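Side-chain contacts in (S)-imine reductase (PDB 4OQY), which reduces imines to amines with S selectivity, probably using NADPH as the hydride donor bound at a Rossmann-fold domain: residues B[16-21]-B[62-67]; B[184-189]-B[198-203]; B[190-195]-B[249-254]. All coordinates share one frame; numbering follows the deposited sequence.

Interaction 1: B[16-21]-B[62-67]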
loop_
_atom_site.group_PDB
_atom_site.type_symbol
_atom_site.label_atom_id
_atom_site.label_comp_id
_atom_site.label_asym_id
_atom_site.label_seq_id
_atom_site.Cartn_x
_atom_site.Cartn_y
_atom_site.Cartn_z
ATOM N N GLN B 16 -22.745 -17.717 2.463
ATOM C CA GLN B 16 -22.910 -18.455 3.731
ATOM C C GLN B 16 -22.972 -17.491 4.902
ATOM O O GLN B 16 -23.879 -17.577 5.704
ATOM C CB GLN B 16 -21.750 -19.420 4.020
ATOM C CG GLN B 16 -21.501 -20.544 3.033
ATOM C CD GLN B 16 -22.257 -21.825 3.294
ATOM O OE1 GLN B 16 -22.670 -22.136 4.426
ATOM N NE2 GLN B 16 -22.425 -22.603 2.236
ATOM N N ALA B 17 -21.997 -16.582 4.974
ATOM C CA ALA B 17 -21.902 -15.583 6.039
ATOM C C ALA B 17 -23.143 -14.699 6.105
ATOM O O ALA B 17 -23.641 -14.355 7.184
ATOM C CB ALA B 17 -20.653 -14.726 5.833
ATOM N N MET B 18 -23.641 -14.313 4.936
ATOM C CA MET B 18 -24.808 -13.443 4.878
ATOM C C MET B 18 -26.050 -14.152 5.404
ATOM O O MET B 18 -26.828 -13.584 6.178
ATOM C CB MET B 18 -25.041 -12.953 3.433
ATOM C CG MET B 18 -23.976 -11.985 2.969
ATOM S SD MET B 18 -24.139 -11.530 1.220
ATOM C CE MET B 18 -22.698 -10.502 1.101
ATOM N N VAL B 19 -26.240 -15.393 4.965
ATOM C CA VAL B 19 -27.396 -16.169 5.408
ATOM C C VAL B 19 -27.317 -16.329 6.937
ATOM O O VAL B 19 -28.292 -16.055 7.621
ATOM C CB VAL B 19 -27.509 -17.539 4.688
ATOM C CG1 VAL B 19 -28.631 -18.362 5.299
ATOM C CG2 VAL B 19 -27.757 -17.355 3.186
ATOM N N ASN B 20 -26.153 -16.733 7.446
ATOM C CA ASN B 20 -25.981 -16.965 8.900
ATOM C C ASN B 20 -26.289 -15.718 9.682
ATOM O O ASN B 20 -26.956 -15.763 10.704
ATOM C CB ASN B 20 -24.561 -17.432 9.229
ATOM C CG ASN B 20 -24.343 -18.911 8.928
ATOM O OD1 ASN B 20 -23.389 -19.283 8.241
ATOM N ND2 ASN B 20 -25.211 -19.759 9.464
ATOM N N THR B 21 -25.813 -14.596 9.167
ATOM C CA THR B 21 -26.052 -13.315 9.795
ATOM C C THR B 21 -27.540 -12.924 9.778
ATOM O O THR B 21 -28.078 -12.423 10.793
ATOM C CB THR B 21 -25.184 -12.233 9.151
ATOM O OG1 THR B 21 -23.810 -12.539 9.419
ATOM C CG2 THR B 21 -25.520 -10.874 9.719
ATOM N N LEU B 62 -36.956 -9.063 -1.971
ATOM C CA LEU B 62 -35.533 -8.742 -1.900
ATOM C C LEU B 62 -34.656 -9.954 -2.140
ATOM O O LEU B 62 -34.664 -10.917 -1.359
ATOM C CB LEU B 62 -35.159 -8.152 -0.551
ATOM C CG LEU B 62 -33.722 -7.648 -0.473
ATOM C CD1 LEU B 62 -33.526 -6.449 -1.377
ATOM C CD2 LEU B 62 -33.377 -7.274 0.952
ATOM N N ILE B 63 -33.919 -9.885 -3.246
ATOM C CA ILE B 63 -33.061 -10.945 -3.723
ATOM C C ILE B 63 -31.622 -10.459 -3.657
ATOM O O ILE B 63 -31.216 -9.569 -4.404
ATOM C CB ILE B 63 -33.374 -11.282 -5.207
ATOM C CG1 ILE B 63 -34.889 -11.470 -5.413
ATOM C CG2 ILE B 63 -32.569 -12.483 -5.664
ATOM C CD1 ILE B 63 -35.549 -12.589 -4.624
ATOM N N VAL B 64 -30.851 -11.072 -2.779
ATOM C CA VAL B 64 -29.446 -10.763 -2.602
ATOM C C VAL B 64 -28.607 -11.770 -3.349
ATOM O O VAL B 64 -28.717 -12.989 -3.127
ATOM C CB VAL B 64 -29.046 -10.870 -1.120
ATOM C CG1 VAL B 64 -27.547 -10.628 -0.951
ATOM C CG2 VAL B 64 -29.859 -9.880 -0.307
ATOM N N LEU B 65 -27.747 -11.260 -4.214
ATOM C CA LEU B 65 -26.874 -12.093 -5.019
ATOM C C LEU B 65 -25.457 -11.942 -4.530
ATOM O O LEU B 65 -24.934 -10.827 -4.403
ATOM C CB LEU B 65 -26.902 -11.672 -6.497
ATOM C CG LEU B 65 -28.238 -11.528 -7.227
ATOM C CD1 LEU B 65 -27.957 -11.091 -8.652
ATOM C CD2 LEU B 65 -29.090 -12.783 -7.234
ATOM N N SER B 66 -24.841 -13.082 -4.262
ATOM C CA SER B 66 -23.448 -13.135 -3.876
ATOM C C SER B 66 -22.753 -14.140 -4.770
ATOM O O SER B 66 -22.589 -15.307 -4.398
ATOM C CB SER B 66 -23.330 -13.577 -2.424
ATOM O OG SER B 66 -22.003 -13.398 -2.003
ATOM N N LEU B 67 -22.382 -13.693 -5.964
ATOM C CA LEU B 67 -21.824 -14.572 -6.998
ATOM C C LEU B 67 -20.472 -14.050 -7.453
ATOM O O LEU B 67 -20.083 -12.944 -7.116
ATOM C CB LEU B 67 -22.797 -14.682 -8.169
ATOM C CG LEU B 67 -24.132 -15.344 -7.788
ATOM C CD1 LEU B 67 -25.236 -15.024 -8.775
ATOM C CD2 LEU B 67 -23.991 -16.852 -7.629
#

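Interaction 2: B[184-189]-B[198-203]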
loop_
_atom_site.group_PDB
_atom_site.type_symbol
_atom_site.label_atom_id
_atom_site.label_comp_id
_atom_site.label_asym_id
_atom_site.label_seq_id
_atom_site.Cartn_x
_atom_site.Cartn_y
_atom_site.Cartn_z
ATOM N N TYR B 184 4.662 -8.221 -1.280
ATOM C CA TYR B 184 5.394 -9.353 -1.856
ATOM C C TYR B 184 6.728 -8.995 -2.533
ATOM O O TYR B 184 7.689 -9.762 -2.453
ATOM C CB TYR B 184 4.506 -10.120 -2.843
ATOM C CG TYR B 184 3.320 -10.787 -2.187
ATOM C CD1 TYR B 184 3.392 -11.290 -0.881
ATOM C CD2 TYR B 184 2.144 -10.944 -2.877
ATOM C CE1 TYR B 184 2.289 -11.889 -0.282
ATOM C CE2 TYR B 184 1.058 -11.549 -2.299
ATOM C CZ TYR B 184 1.135 -12.013 -1.004
ATOM O OH TYR B 184 0.034 -12.631 -0.483
ATOM N N GLN B 185 6.773 -7.831 -3.182
ATOM C CA GLN B 185 7.960 -7.341 -3.865
ATOM C C GLN B 185 9.087 -7.177 -2.859
ATOM O O GLN B 185 10.220 -7.527 -3.123
ATOM C CB GLN B 185 7.637 -6.008 -4.586
ATOM C CG GLN B 185 8.769 -5.403 -5.405
ATOM C CD GLN B 185 8.980 -6.076 -6.759
ATOM O OE1 GLN B 185 8.034 -6.448 -7.438
ATOM N NE2 GLN B 185 10.233 -6.237 -7.135
ATOM N N THR B 186 8.750 -6.655 -1.689
ATOM C CA THR B 186 9.704 -6.453 -0.647
ATOM C C THR B 186 10.251 -7.784 -0.116
ATOM O O THR B 186 11.433 -7.894 0.229
ATOM C CB THR B 186 8.983 -5.675 0.484
ATOM O OG1 THR B 186 8.952 -4.274 0.156
ATOM C CG2 THR B 186 9.615 -5.883 1.768
ATOM N N LEU B 187 9.389 -8.790 -0.040
ATOM C CA LEU B 187 9.815 -10.082 0.481
ATOM C C LEU B 187 10.748 -10.746 -0.541
ATOM O O LEU B 187 11.747 -11.358 -0.177
ATOM C CB LEU B 187 8.606 -10.956 0.819
ATOM C CG LEU B 187 7.675 -10.461 1.947
ATOM C CD1 LEU B 187 6.511 -11.431 2.125
ATOM C CD2 LEU B 187 8.397 -10.266 3.276
ATOM N N ALA B 188 10.446 -10.564 -1.825
ATOM C CA ALA B 188 11.328 -11.008 -2.890
ATOM C C ALA B 188 12.685 -10.316 -2.796
ATOM O O ALA B 188 13.717 -10.975 -2.818
ATOM C CB ALA B 188 10.695 -10.740 -4.253
ATOM N N LEU B 189 12.668 -8.989 -2.686
ATOM C CA LEU B 189 13.894 -8.202 -2.534
ATOM C C LEU B 189 14.692 -8.674 -1.315
ATOM O O LEU B 189 15.902 -8.838 -1.382
ATOM C CB LEU B 189 13.580 -6.698 -2.428
ATOM C CG LEU B 189 14.768 -5.774 -2.120
ATOM C CD1 LEU B 189 15.698 -5.691 -3.324
ATOM C CD2 LEU B 189 14.311 -4.387 -1.684
ATOM N N LYS B 198 10.504 -14.795 6.636
ATOM C CA LYS B 198 9.990 -14.780 7.996
ATOM C C LYS B 198 10.687 -13.742 8.873
ATOM O O LYS B 198 10.055 -13.126 9.729
ATOM C CB LYS B 198 10.011 -16.188 8.607
ATOM C CG LYS B 198 11.261 -16.622 9.354
ATOM C CD LYS B 198 11.220 -18.130 9.603
ATOM C CE LYS B 198 12.605 -18.764 9.665
ATOM N NZ LYS B 198 13.184 -18.745 11.037
ATOM N N GLU B 199 11.970 -13.516 8.640
ATOM C CA GLU B 199 12.669 -12.449 9.343
ATOM C C GLU B 199 12.203 -11.056 8.872
ATOM O O GLU B 199 12.065 -10.129 9.671
ATOM C CB GLU B 199 14.177 -12.603 9.166
ATOM C CG GLU B 199 15.000 -11.475 9.774
ATOM C CD GLU B 199 16.492 -11.773 9.800
ATOM O OE1 GLU B 199 16.881 -12.964 9.741
ATOM O OE2 GLU B 199 17.282 -10.811 9.915
ATOM N N LEU B 200 11.956 -10.901 7.578
ATOM C CA LEU B 200 11.497 -9.602 7.055
ATOM C C LEU B 200 9.998 -9.354 7.267
ATOM O O LEU B 200 9.556 -8.204 7.328
ATOM C CB LEU B 200 11.819 -9.499 5.561
ATOM C CG LEU B 200 11.652 -8.144 4.884
ATOM C CD1 LEU B 200 12.502 -7.053 5.520
ATOM C CD2 LEU B 200 12.027 -8.305 3.422
ATOM N N LEU B 201 9.225 -10.436 7.389
ATOM C CA LEU B 201 7.756 -10.356 7.470
ATOM C C LEU B 201 7.202 -9.292 8.450
ATOM O O LEU B 201 6.399 -8.462 8.041
ATOM C CB LEU B 201 7.140 -11.734 7.779
ATOM C CG LEU B 201 5.703 -11.912 7.283
ATOM C CD1 LEU B 201 5.654 -11.999 5.754
ATOM C CD2 LEU B 201 5.047 -13.137 7.903
ATOM N N PRO B 202 7.631 -9.306 9.732
ATOM C CA PRO B 202 7.138 -8.276 10.649
ATOM C C PRO B 202 7.457 -6.850 10.190
ATOM O O PRO B 202 6.623 -5.965 10.326
ATOM C CB PRO B 202 7.840 -8.605 11.977
ATOM C CG PRO B 202 8.992 -9.474 11.612
ATOM C CD PRO B 202 8.542 -10.244 10.410
ATOM N N TYR B 203 8.637 -6.635 9.618
ATOM C CA TYR B 203 8.979 -5.310 9.079
ATOM C C TYR B 203 8.085 -4.895 7.911
ATOM O O TYR B 203 7.542 -3.772 7.884
ATOM C CB TYR B 203 10.446 -5.270 8.651
ATOM C CG TYR B 203 11.384 -5.316 9.826
ATOM C CD1 TYR B 203 11.679 -4.163 10.539
ATOM C CD2 TYR B 203 11.953 -6.511 10.244
ATOM C CE1 TYR B 203 12.528 -4.190 11.627
ATOM C CE2 TYR B 203 12.805 -6.554 11.342
ATOM C CZ TYR B 203 13.083 -5.385 12.030
ATOM O OH TYR B 203 13.937 -5.392 13.098
#

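Interaction 3: B[190-195]-B[249-254]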
loop_
_atom_site.group_PDB
_atom_site.type_symbol
_atom_site.label_atom_id
_atom_site.label_comp_id
_atom_site.label_asym_id
_atom_site.label_seq_id
_atom_site.Cartn_x
_atom_site.Cartn_y
_atom_site.Cartn_z
ATOM N N GLY B 190 14.011 -8.889 -0.200
ATOM C CA GLY B 190 14.681 -9.408 0.994
ATOM C C GLY B 190 15.419 -10.711 0.719
ATOM O O GLY B 190 16.608 -10.858 1.042
ATOM N N GLN B 191 14.723 -11.662 0.104
ATOM C CA GLN B 191 15.314 -12.980 -0.149
ATOM C C GLN B 191 16.507 -12.893 -1.063
ATOM O O GLN B 191 17.504 -13.560 -0.833
ATOM C CB GLN B 191 14.290 -13.954 -0.712
ATOM C CG GLN B 191 13.364 -14.466 0.370
ATOM C CD GLN B 191 12.215 -15.300 -0.157
ATOM O OE1 GLN B 191 12.092 -15.542 -1.352
ATOM N NE2 GLN B 191 11.355 -15.746 0.757
ATOM N N ALA B 192 16.428 -12.034 -2.065
ATOM C CA ALA B 192 17.538 -11.832 -2.977
ATOM C C ALA B 192 18.752 -11.212 -2.286
ATOM O O ALA B 192 19.842 -11.201 -2.856
ATOM C CB ALA B 192 17.104 -10.955 -4.146
ATOM N N ASN B 193 18.559 -10.668 -1.077
ATOM C CA ASN B 193 19.635 -10.050 -0.280
ATOM C C ASN B 193 19.961 -10.881 0.954
ATOM O O ASN B 193 20.603 -10.398 1.883
ATOM C CB ASN B 193 19.246 -8.627 0.150
ATOM C CG ASN B 193 19.474 -7.597 -0.942
ATOM O OD1 ASN B 193 20.575 -7.065 -1.087
ATOM N ND2 ASN B 193 18.439 -7.317 -1.723
ATOM N N GLY B 194 19.510 -12.131 0.971
ATOM C CA GLY B 194 19.799 -13.050 2.066
ATOM C C GLY B 194 18.984 -12.884 3.337
ATOM O O GLY B 194 19.364 -13.404 4.388
ATOM N N VAL B 195 17.868 -12.166 3.263
ATOM C CA VAL B 195 16.970 -12.024 4.409
ATOM C C VAL B 195 15.726 -12.860 4.156
ATOM O O VAL B 195 15.020 -12.644 3.168
ATOM C CB VAL B 195 16.590 -10.555 4.663
ATOM C CG1 VAL B 195 15.764 -10.417 5.935
ATOM C CG2 VAL B 195 17.848 -9.704 4.745
ATOM N N GLN B 249 16.413 -3.726 -9.469
ATOM C CA GLN B 249 17.230 -4.130 -10.632
ATOM C C GLN B 249 18.509 -4.816 -10.176
ATOM O O GLN B 249 18.796 -5.930 -10.576
ATOM C CB GLN B 249 17.591 -2.918 -11.485
ATOM C CG GLN B 249 16.398 -2.284 -12.163
ATOM C CD GLN B 249 16.759 -1.029 -12.955
ATOM O OE1 GLN B 249 17.660 -0.273 -12.574
ATOM N NE2 GLN B 249 16.029 -0.781 -14.028
ATOM N N ASP B 250 19.247 -4.159 -9.278
ATOM C CA ASP B 250 20.489 -4.719 -8.719
ATOM C C ASP B 250 20.273 -6.089 -8.053
ATOM O O ASP B 250 21.138 -6.961 -8.113
ATOM C CB ASP B 250 21.087 -3.778 -7.664
ATOM C CG ASP B 250 21.619 -2.481 -8.243
ATOM O OD1 ASP B 250 21.802 -2.366 -9.484
ATOM O OD2 ASP B 250 21.852 -1.561 -7.430
ATOM N N ALA B 251 19.116 -6.285 -7.430
ATOM C CA ALA B 251 18.858 -7.520 -6.696
ATOM C C ALA B 251 18.480 -8.688 -7.610
ATOM O O ALA B 251 18.475 -9.830 -7.168
ATOM C CB ALA B 251 17.778 -7.297 -5.658
ATOM N N GLY B 252 18.177 -8.410 -8.877
ATOM C CA GLY B 252 17.826 -9.449 -9.825
ATOM C C GLY B 252 16.391 -9.920 -9.741
ATOM O O GLY B 252 16.043 -10.934 -10.328
ATOM N N VAL B 253 15.545 -9.199 -9.024
ATOM C CA VAL B 253 14.145 -9.585 -8.884
ATOM C C VAL B 253 13.313 -8.923 -9.977
ATOM O O VAL B 253 13.833 -8.157 -10.779
ATOM C CB VAL B 253 13.591 -9.218 -7.480
ATOM C CG1 VAL B 253 14.348 -9.975 -6.408
ATOM C CG2 VAL B 253 13.642 -7.722 -7.233
ATOM N N SER B 254 12.024 -9.237 -10.024
ATOM C CA SER B 254 11.124 -8.621 -11.005
ATOM C C SER B 254 11.157 -7.114 -10.850
ATOM O O SER B 254 11.186 -6.614 -9.730
ATOM C CB SER B 254 9.686 -9.119 -10.796
ATOM O OG SER B 254 8.762 -8.393 -11.581
#

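Interaction 1: B[16-21]-B[62-67]
Met-18, on the helix 13-24, reaches down onto the strand 62-65 and meets it through its sulfur. Its CG lies anti to the carbonyl carbon (chi1 -69°), and from there the chain runs fully extended, with CB, CG, SD and CE in one long zigzag that carries the thioether away from the helix backbone. The SD atom stops 4.1 Å from CG1 of Val-64. That methyl is the branch of Val-64 set anti to its own backbone N (chi1 177°), and the two side chains slant across one another instead of running alongside. A second, looser approach brings SD of Met-18 to 4.3 Å from CB of Ser-66, just where the strand gives way to loop. The sulfur therefore sits over two residues that project from the same side of the strand, whereas Leu-65 between them turns to the other side and packs on the helix 70-77. Leu-92 and Leu-152 also touch Met-18, which is buried. With backbones this far apart, 8.9 Å between CA of Met-18 and CA of Ser-66, the long methionine does the bridging. Helix 13-24 starts within a sequence that fits the GxGxxG pattern, Gly-10 and Gly-12 before it and Gly-15 in its first turn, and Leu-67 belongs to the NADPH site: this is the helix-on-sheet packing of a dinucleotide-binding Rossmann fold.

Interaction 2: B[184-189]-B[198-203]
The CD2 methyl of Leu-200 makes the closest approach between the segments 184-189 and 198-203, pressing on the backbone of the first at 3.3 Å from the carbonyl O of Thr-186. The same methyl lies 3.8 Å from CG2 of Thr-186, the two side chains meeting nearly at right angles. Leu-200 gets there because its CG stands anti to the backbone N (chi1 -169°), which sends the branch across to the partner helix. Leu-187 adds to this part, its CD2 4.1 Å from CD2 of Leu-200. All three residues are buried, and the contact is apolar apart from the Thr-186 carbonyl.

The solvent side is thinner: Leu-201 is exposed and touches by its CD1 methyl alone. Its side chain sets out away from the partner helix, yet the branch folds back until CD1 lies a close 3.8 Å from CD1 of Leu-187. Leu-187 is thus shared, its CD2 meeting both Leu-200 CD2 and Leu-201 CD1.

The two segments run roughly antiparallel at 142°, their axes 9.7 Å apart, as neighbours in a helical hairpin joined by a short connection. Ala-204, one turn on, also packs against Thr-186 and Leu-187. Leu-189 faces the helix 234-251, while Tyr-168 of the second subunit packs on Leu-200, so the hairpin packs on helix 234-251 and meets the second subunit as well.

Interaction 3: B[190-195]-B[249-254]
Asn-193 reaches Ala-251 through its amide nitrogen, while Ala-192 beside it makes the closer contacts. From CB, the Asn-193 chain continues to CG, turned beside the backbone N (chi1 -81°), and there it divides. The ND2 branch lies 4.0 Å from CB of Ala-251, a van der Waals contact, and donates a hydrogen bond to Leu-189 O in the last turn of helix 163-192. The OD1 branch accepts a hydrogen bond from Arg-101 of the second subunit.

Ala-192 has only its CB to offer, and that methyl sits among three groups: Ala-251 O at 3.5 Å, CG1 of Val-253 at 3.7 Å and CB of Ala-251 at 4.0 Å. Such small residues let the helix ends come close, the CA atoms of Ala-192 and Ala-251 being 5.8 Å apart. Both helices finish here in Schellman motifs, with Gly-194 and Gly-252 at positive phi. In the first, Val-195 N bonds to Gly-190 O and Gly-194 N to Gln-191 O; Asn-193 N is a further donor to Gly-190 O, from the opposite face of its plane to Val-195 N.

The chemistry implies a division of labour: methyl packing joins the two helix ends, and the polar amide of Asn-193 ties its own helix end to the second subunit.

In the fold
Interaction 1 belongs to the Rossmann domain, whereas interactions 2 and 3 both use helix 163-192 in the C-terminal helical domain; the centres of interactions 1 and 2 are about 37 Å apart. Interactions 2 and 3 touch directly: Gln-185 NE2 probably donates a hydrogen bond to Ser-254 O at 2.8 Å, and Leu-189 packs on Ala-251. Helix 163-192 thus meets helix 197-207 in one contact and the end of helix 234-251 in the other. Both touch the second subunit, while interaction 1 does not. Burial falls from interactions 1 and 2, both largely interior, to the partly exposed 190-195/249-254. Chemistry follows place: one long thioether against the sheet, branched leucines between helices, and alanine methyls where helices end.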